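Local coordinates for eukaryotic translation initiation factor 4 gamma 2 (PDB 4IUL), which probably acts in translation initiation as an eIF4G relative whose HEAT-repeat MIF4G domain interacts with the helicase eIF4A, at residues 116-127 with 148-159. Sequence-based numbering, arbitrary orientation.
Sequences LQDEFENRTRNV and AKIKMLGNIKFI
Phe120 and Met152 interlock between two nearly antiparallel helices (155°), a worked example of knobs-into-holes packing in a HEAT-repeat domain. The Phe120 ring fits among Met152, Asn155, Ile156 and Ile159, and helix 170-181 also touches it and both isoleucines. Met152 CE lies 3.5 Å from Phe120 CE1; its SD stands obliquely to the ring, 5.0 Å from the centroid and 39° off the normal, a Met-aromatic contact. With CG anti to the backbone N (chi1 -174°), Met152 bends at chi2 and chi3 into a hole formed by Phe120, Arg123, Thr124 and Val127. At one end Leu116 CD2 rests 3.5 Å from Ile159 CG1; at the other Val127 CG2 comes within 3.7 Å of Ala148 O. Asn155 is a third knob, among Leu116, Glu119, Phe120 and Arg123, its ND2 packing against the aliphatic Arg123 CG.

Polar groups contribute differently. Thr124 OG1 donates to Phe120 O (2.7 Å) in its own helix, above one face of the Phe120 ring, offset toward its rim. A valine here would probably cost Phe120 O one of its two donors, leaving the helical N-H. One water donates to both Arg123 O and Ala148 O, bridging the helices, whereas buried Asn155 OD1 lacks a partner.

Arg123 NH1 lies 3.7 Å from Lys151 CG, so even charged residues meet through carbon, which suggests that cohesion rests mainly on apolar and sulfur contacts, supplemented by the water bridge.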
loop_
_atom_site.group_PDB
_atom_site.type_symbol
_atom_site.label_atom_id
_atom_site.label_comp_id
_atom_site.label_asym_id
_atom_site.label_seq_id
_atom_site.Cartn_x
_atom_site.Cartn_y
_atom_site.Cartn_z
ATOM N N LEU A 116 3.865 7.570 -0.337
ATOM C CA LEU A 116 3.965 6.174 0.068
ATOM C C LEU A 116 5.405 5.712 0.217
ATOM O O LEU A 116 5.703 4.871 1.056
ATOM C CB LEU A 116 3.187 5.280 -0.887
ATOM C CG LEU A 116 1.788 5.221 -0.271
ATOM C CD1 LEU A 116 0.748 5.552 -1.299
ATOM C CD2 LEU A 116 1.570 3.869 0.362
ATOM N N GLN A 117 6.303 6.277 -0.579
ATOM C CA GLN A 117 7.708 5.932 -0.456
ATOM C C GLN A 117 8.139 6.358 0.956
ATOM O O GLN A 117 8.921 5.665 1.616
ATOM C CB GLN A 117 8.529 6.678 -1.513
ATOM C CG GLN A 117 10.022 6.349 -1.503
ATOM C CD GLN A 117 10.290 4.853 -1.546
ATOM O OE1 GLN A 117 9.852 4.154 -2.462
ATOM N NE2 GLN A 117 11.017 4.353 -0.548
ATOM N N ASP A 118 7.608 7.494 1.414
ATOM C CA ASP A 118 7.928 8.019 2.744
ATOM C C ASP A 118 7.390 7.140 3.875
ATOM O O ASP A 118 8.121 6.809 4.811
ATOM C CB ASP A 118 7.366 9.433 2.936
ATOM C CG ASP A 118 7.941 10.439 1.957
ATOM O OD1 ASP A 118 9.149 10.357 1.639
ATOM O OD2 ASP A 118 7.179 11.331 1.522
ATOM N N GLU A 119 6.110 6.783 3.815
ATOM C CA GLU A 119 5.554 5.941 4.868
ATOM C C GLU A 119 6.314 4.619 4.935
ATOM O O GLU A 119 6.612 4.132 6.022
ATOM C CB GLU A 119 4.059 5.671 4.645
ATOM C CG GLU A 119 3.133 6.773 5.138
ATOM C CD GLU A 119 3.134 6.927 6.656
ATOM O OE1 GLU A 119 4.217 7.143 7.237
ATOM O OE2 GLU A 119 2.049 6.843 7.274
ATOM N N PHE A 120 6.652 4.054 3.780
ATOM C CA PHE A 120 7.366 2.783 3.775
ATOM C C PHE A 120 8.711 2.847 4.497
ATOM O O PHE A 120 9.081 1.900 5.194
ATOM C CB PHE A 120 7.586 2.259 2.352
ATOM C CG PHE A 120 8.033 0.819 2.309
ATOM C CD1 PHE A 120 7.154 -0.205 2.658
ATOM C CD2 PHE A 120 9.331 0.487 1.945
ATOM C CE1 PHE A 120 7.559 -1.535 2.645
ATOM C CE2 PHE A 120 9.749 -0.842 1.929
ATOM C CZ PHE A 120 8.861 -1.858 2.279
ATOM N N GLU A 121 9.441 3.946 4.333
ATOM C CA GLU A 121 10.737 4.092 4.997
ATOM C C GLU A 121 10.588 4.274 6.510
ATOM O O GLU A 121 11.339 3.684 7.285
ATOM C CB GLU A 121 11.516 5.274 4.408
ATOM C CG GLU A 121 12.171 5.008 3.049
ATOM C CD GLU A 121 12.705 6.283 2.379
ATOM O OE1 GLU A 121 13.102 7.236 3.094
ATOM O OE2 GLU A 121 12.741 6.328 1.129
ATOM N N ASN A 122 9.613 5.075 6.934
ATOM C CA ASN A 122 9.400 5.312 8.361
ATOM C C ASN A 122 8.875 4.084 9.098
ATOM O O ASN A 122 9.280 3.816 10.231
ATOM C CB ASN A 122 8.440 6.485 8.576
ATOM C CG ASN A 122 8.932 7.767 7.917
ATOM O OD1 ASN A 122 10.066 8.200 8.137
ATOM N ND2 ASN A 122 8.080 8.380 7.104
ATOM N N ARG A 123 7.978 3.339 8.462
ATOM C CA ARG A 123 7.413 2.146 9.084
ATOM C C ARG A 123 8.454 1.028 9.179
ATOM O O ARG A 123 8.365 0.156 10.051
ATOM C CB ARG A 123 6.185 1.675 8.302
ATOM C CG ARG A 123 5.055 2.711 8.280
ATOM C CD ARG A 123 4.477 2.951 9.672
ATOM N NE ARG A 123 3.500 4.036 9.676
ATOM C CZ ARG A 123 2.763 4.387 10.727
ATOM N NH1 ARG A 123 2.884 3.734 11.878
ATOM N NH2 ARG A 123 1.910 5.403 10.633
ATOM N N THR A 124 9.440 1.067 8.282
ATOM C CA THR A 124 10.514 0.084 8.278
ATOM C C THR A 124 11.457 0.375 9.442
ATOM O O THR A 124 11.902 -0.540 10.136
ATOM C CB THR A 124 11.331 0.139 6.976
ATOM O OG1 THR A 124 10.503 -0.239 5.869
ATOM C CG2 THR A 124 12.518 -0.810 7.062
ATOM N N ARG A 125 11.756 1.655 9.648
ATOM C CA ARG A 125 12.637 2.075 10.733
ATOM C C ARG A 125 12.043 1.779 12.108
ATOM O O ARG A 125 12.773 1.522 13.068
ATOM C CB ARG A 125 12.944 3.569 10.619
ATOM C CG ARG A 125 14.087 3.896 9.669
ATOM C CD ARG A 125 14.588 5.327 9.870
ATOM N NE ARG A 125 13.619 6.319 9.413
ATOM C CZ ARG A 125 13.411 6.625 8.136
ATOM N NH1 ARG A 125 14.114 6.017 7.190
ATOM N NH2 ARG A 125 12.495 7.530 7.805
ATOM N N ASN A 126 10.717 1.816 12.198
ATOM C CA ASN A 126 10.034 1.547 13.457
ATOM C C ASN A 126 10.144 0.080 13.873
ATOM O O ASN A 126 10.114 -0.233 15.064
ATOM C CB ASN A 126 8.558 1.948 13.349
ATOM C CG ASN A 126 8.363 3.459 13.317
ATOM O OD1 ASN A 126 9.310 4.212 13.073
ATOM N ND2 ASN A 126 7.132 3.906 13.554
ATOM N N VAL A 127 10.265 -0.812 12.893
ATOM C CA VAL A 127 10.381 -2.245 13.157
ATOM C C VAL A 127 11.791 -2.630 13.597
ATOM O O VAL A 127 11.964 -3.433 14.512
ATOM C CB VAL A 127 9.998 -3.080 11.906
ATOM C CG1 VAL A 127 10.487 -4.521 12.051
ATOM C CG2 VAL A 127 8.490 -3.062 11.718
ATOM N N ALA A 148 4.341 -2.224 15.825
ATOM C CA ALA A 148 4.969 -1.680 14.624
ATOM C C ALA A 148 4.968 -2.726 13.513
ATOM O O ALA A 148 4.920 -2.395 12.327
ATOM C CB ALA A 148 6.392 -1.246 14.928
ATOM N N LYS A 149 5.024 -3.993 13.912
ATOM C CA LYS A 149 5.019 -5.096 12.963
ATOM C C LYS A 149 3.638 -5.144 12.299
ATOM O O LYS A 149 3.511 -5.498 11.127
ATOM C CB LYS A 149 5.303 -6.409 13.693
ATOM C CG LYS A 149 5.878 -7.514 12.823
ATOM C CD LYS A 149 7.345 -7.259 12.480
ATOM C CE LYS A 149 7.930 -8.427 11.688
ATOM N NZ LYS A 149 9.373 -8.240 11.362
ATOM N N ILE A 150 2.608 -4.770 13.054
ATOM C CA ILE A 150 1.249 -4.762 12.525
ATOM C C ILE A 150 1.005 -3.547 11.617
ATOM O O ILE A 150 0.199 -3.612 10.690
ATOM C CB ILE A 150 0.208 -4.758 13.664
ATOM C CG1 ILE A 150 0.373 -6.010 14.526
ATOM C CG2 ILE A 150 -1.194 -4.723 13.088
ATOM C CD1 ILE A 150 -0.565 -6.065 15.728
ATOM N N LYS A 151 1.696 -2.441 11.883
ATOM C CA LYS A 151 1.548 -1.245 11.059
ATOM C C LYS A 151 2.180 -1.472 9.688
ATOM O O LYS A 151 1.640 -1.045 8.670
ATOM C CB LYS A 151 2.213 -0.034 11.725
ATOM C CG LYS A 151 1.473 0.511 12.948
ATOM C CD LYS A 151 0.035 0.885 12.605
ATOM C CE LYS A 151 -0.685 1.507 13.792
ATOM N NZ LYS A 151 -0.719 0.612 14.979
ATOM N N MET A 152 3.323 -2.151 9.678
ATOM C CA MET A 152 4.049 -2.444 8.449
ATOM C C MET A 152 3.207 -3.290 7.499
ATOM O O MET A 152 3.219 -3.067 6.286
ATOM C CB MET A 152 5.351 -3.180 8.774
ATOM C CG MET A 152 6.263 -3.424 7.578
ATOM S SD MET A 152 7.027 -1.903 6.944
ATOM C CE MET A 152 5.852 -1.434 5.652
ATOM N N LEU A 153 2.477 -4.261 8.041
ATOM C CA LEU A 153 1.642 -5.111 7.198
ATOM C C LEU A 153 0.487 -4.307 6.615
ATOM O O LEU A 153 0.116 -4.488 5.454
ATOM C CB LEU A 153 1.114 -6.311 7.991
ATOM C CG LEU A 153 2.231 -7.207 8.538
ATOM C CD1 LEU A 153 1.642 -8.475 9.168
ATOM C CD2 LEU A 153 3.169 -7.570 7.404
ATOM N N GLY A 154 -0.083 -3.425 7.428
ATOM C CA GLY A 154 -1.166 -2.593 6.950
ATOM C C GLY A 154 -0.650 -1.703 5.829
ATOM O O GLY A 154 -1.349 -1.468 4.842
ATOM N N ASN A 155 0.583 -1.217 5.975
ATOM C CA ASN A 155 1.185 -0.355 4.961
ATOM C C ASN A 155 1.345 -1.115 3.648
ATOM O O ASN A 155 1.007 -0.602 2.578
ATOM C CB ASN A 155 2.557 0.155 5.425
ATOM C CG ASN A 155 3.024 1.373 4.638
ATOM O OD1 ASN A 155 2.336 1.841 3.733
ATOM N ND2 ASN A 155 4.200 1.894 4.983
ATOM N N ILE A 156 1.855 -2.341 3.735
ATOM C CA ILE A 156 2.062 -3.165 2.550
ATOM C C ILE A 156 0.756 -3.505 1.824
ATOM O O ILE A 156 0.715 -3.496 0.595
ATOM C CB ILE A 156 2.817 -4.459 2.909
ATOM C CG1 ILE A 156 4.242 -4.098 3.352
ATOM C CG2 ILE A 156 2.853 -5.399 1.711
ATOM C CD1 ILE A 156 5.052 -5.264 3.842
ATOM N N LYS A 157 -0.303 -3.784 2.581
ATOM C CA LYS A 157 -1.604 -4.114 2.000
ATOM C C LYS A 157 -2.193 -2.929 1.228
ATOM O O LYS A 157 -2.834 -3.109 0.188
ATOM C CB LYS A 157 -2.572 -4.544 3.104
ATOM C CG LYS A 157 -3.987 -4.879 2.642
ATOM C CD LYS A 157 -4.870 -5.230 3.847
ATOM C CE LYS A 157 -6.325 -5.487 3.454
ATOM N NZ LYS A 157 -6.433 -6.603 2.465
ATOM N N PHE A 158 -1.981 -1.717 1.734
ATOM C CA PHE A 158 -2.490 -0.524 1.061
ATOM C C PHE A 158 -1.702 -0.297 -0.237
ATOM O O PHE A 158 -2.268 0.090 -1.263
ATOM C CB PHE A 158 -2.390 0.695 1.993
ATOM C CG PHE A 158 -2.949 1.966 1.406
ATOM C CD1 PHE A 158 -4.184 1.970 0.765
ATOM C CD2 PHE A 158 -2.235 3.159 1.486
ATOM C CE1 PHE A 158 -4.703 3.151 0.207
ATOM C CE2 PHE A 158 -2.743 4.335 0.936
ATOM C CZ PHE A 158 -3.978 4.330 0.294
ATOM N N ILE A 159 -0.398 -0.558 -0.186
ATOM C CA ILE A 159 0.453 -0.413 -1.360
ATOM C C ILE A 159 -0.024 -1.401 -2.431
ATOM O O ILE A 159 -0.169 -1.046 -3.604
ATOM C CB ILE A 159 1.935 -0.669 -0.997
ATOM C CG1 ILE A 159 2.458 0.507 -0.156
ATOM C CG2 ILE A 159 2.775 -0.836 -2.261
ATOM C CD1 ILE A 159 3.817 0.255 0.512
HETATM O O HOH W 1 6.089 0.171 11.446
#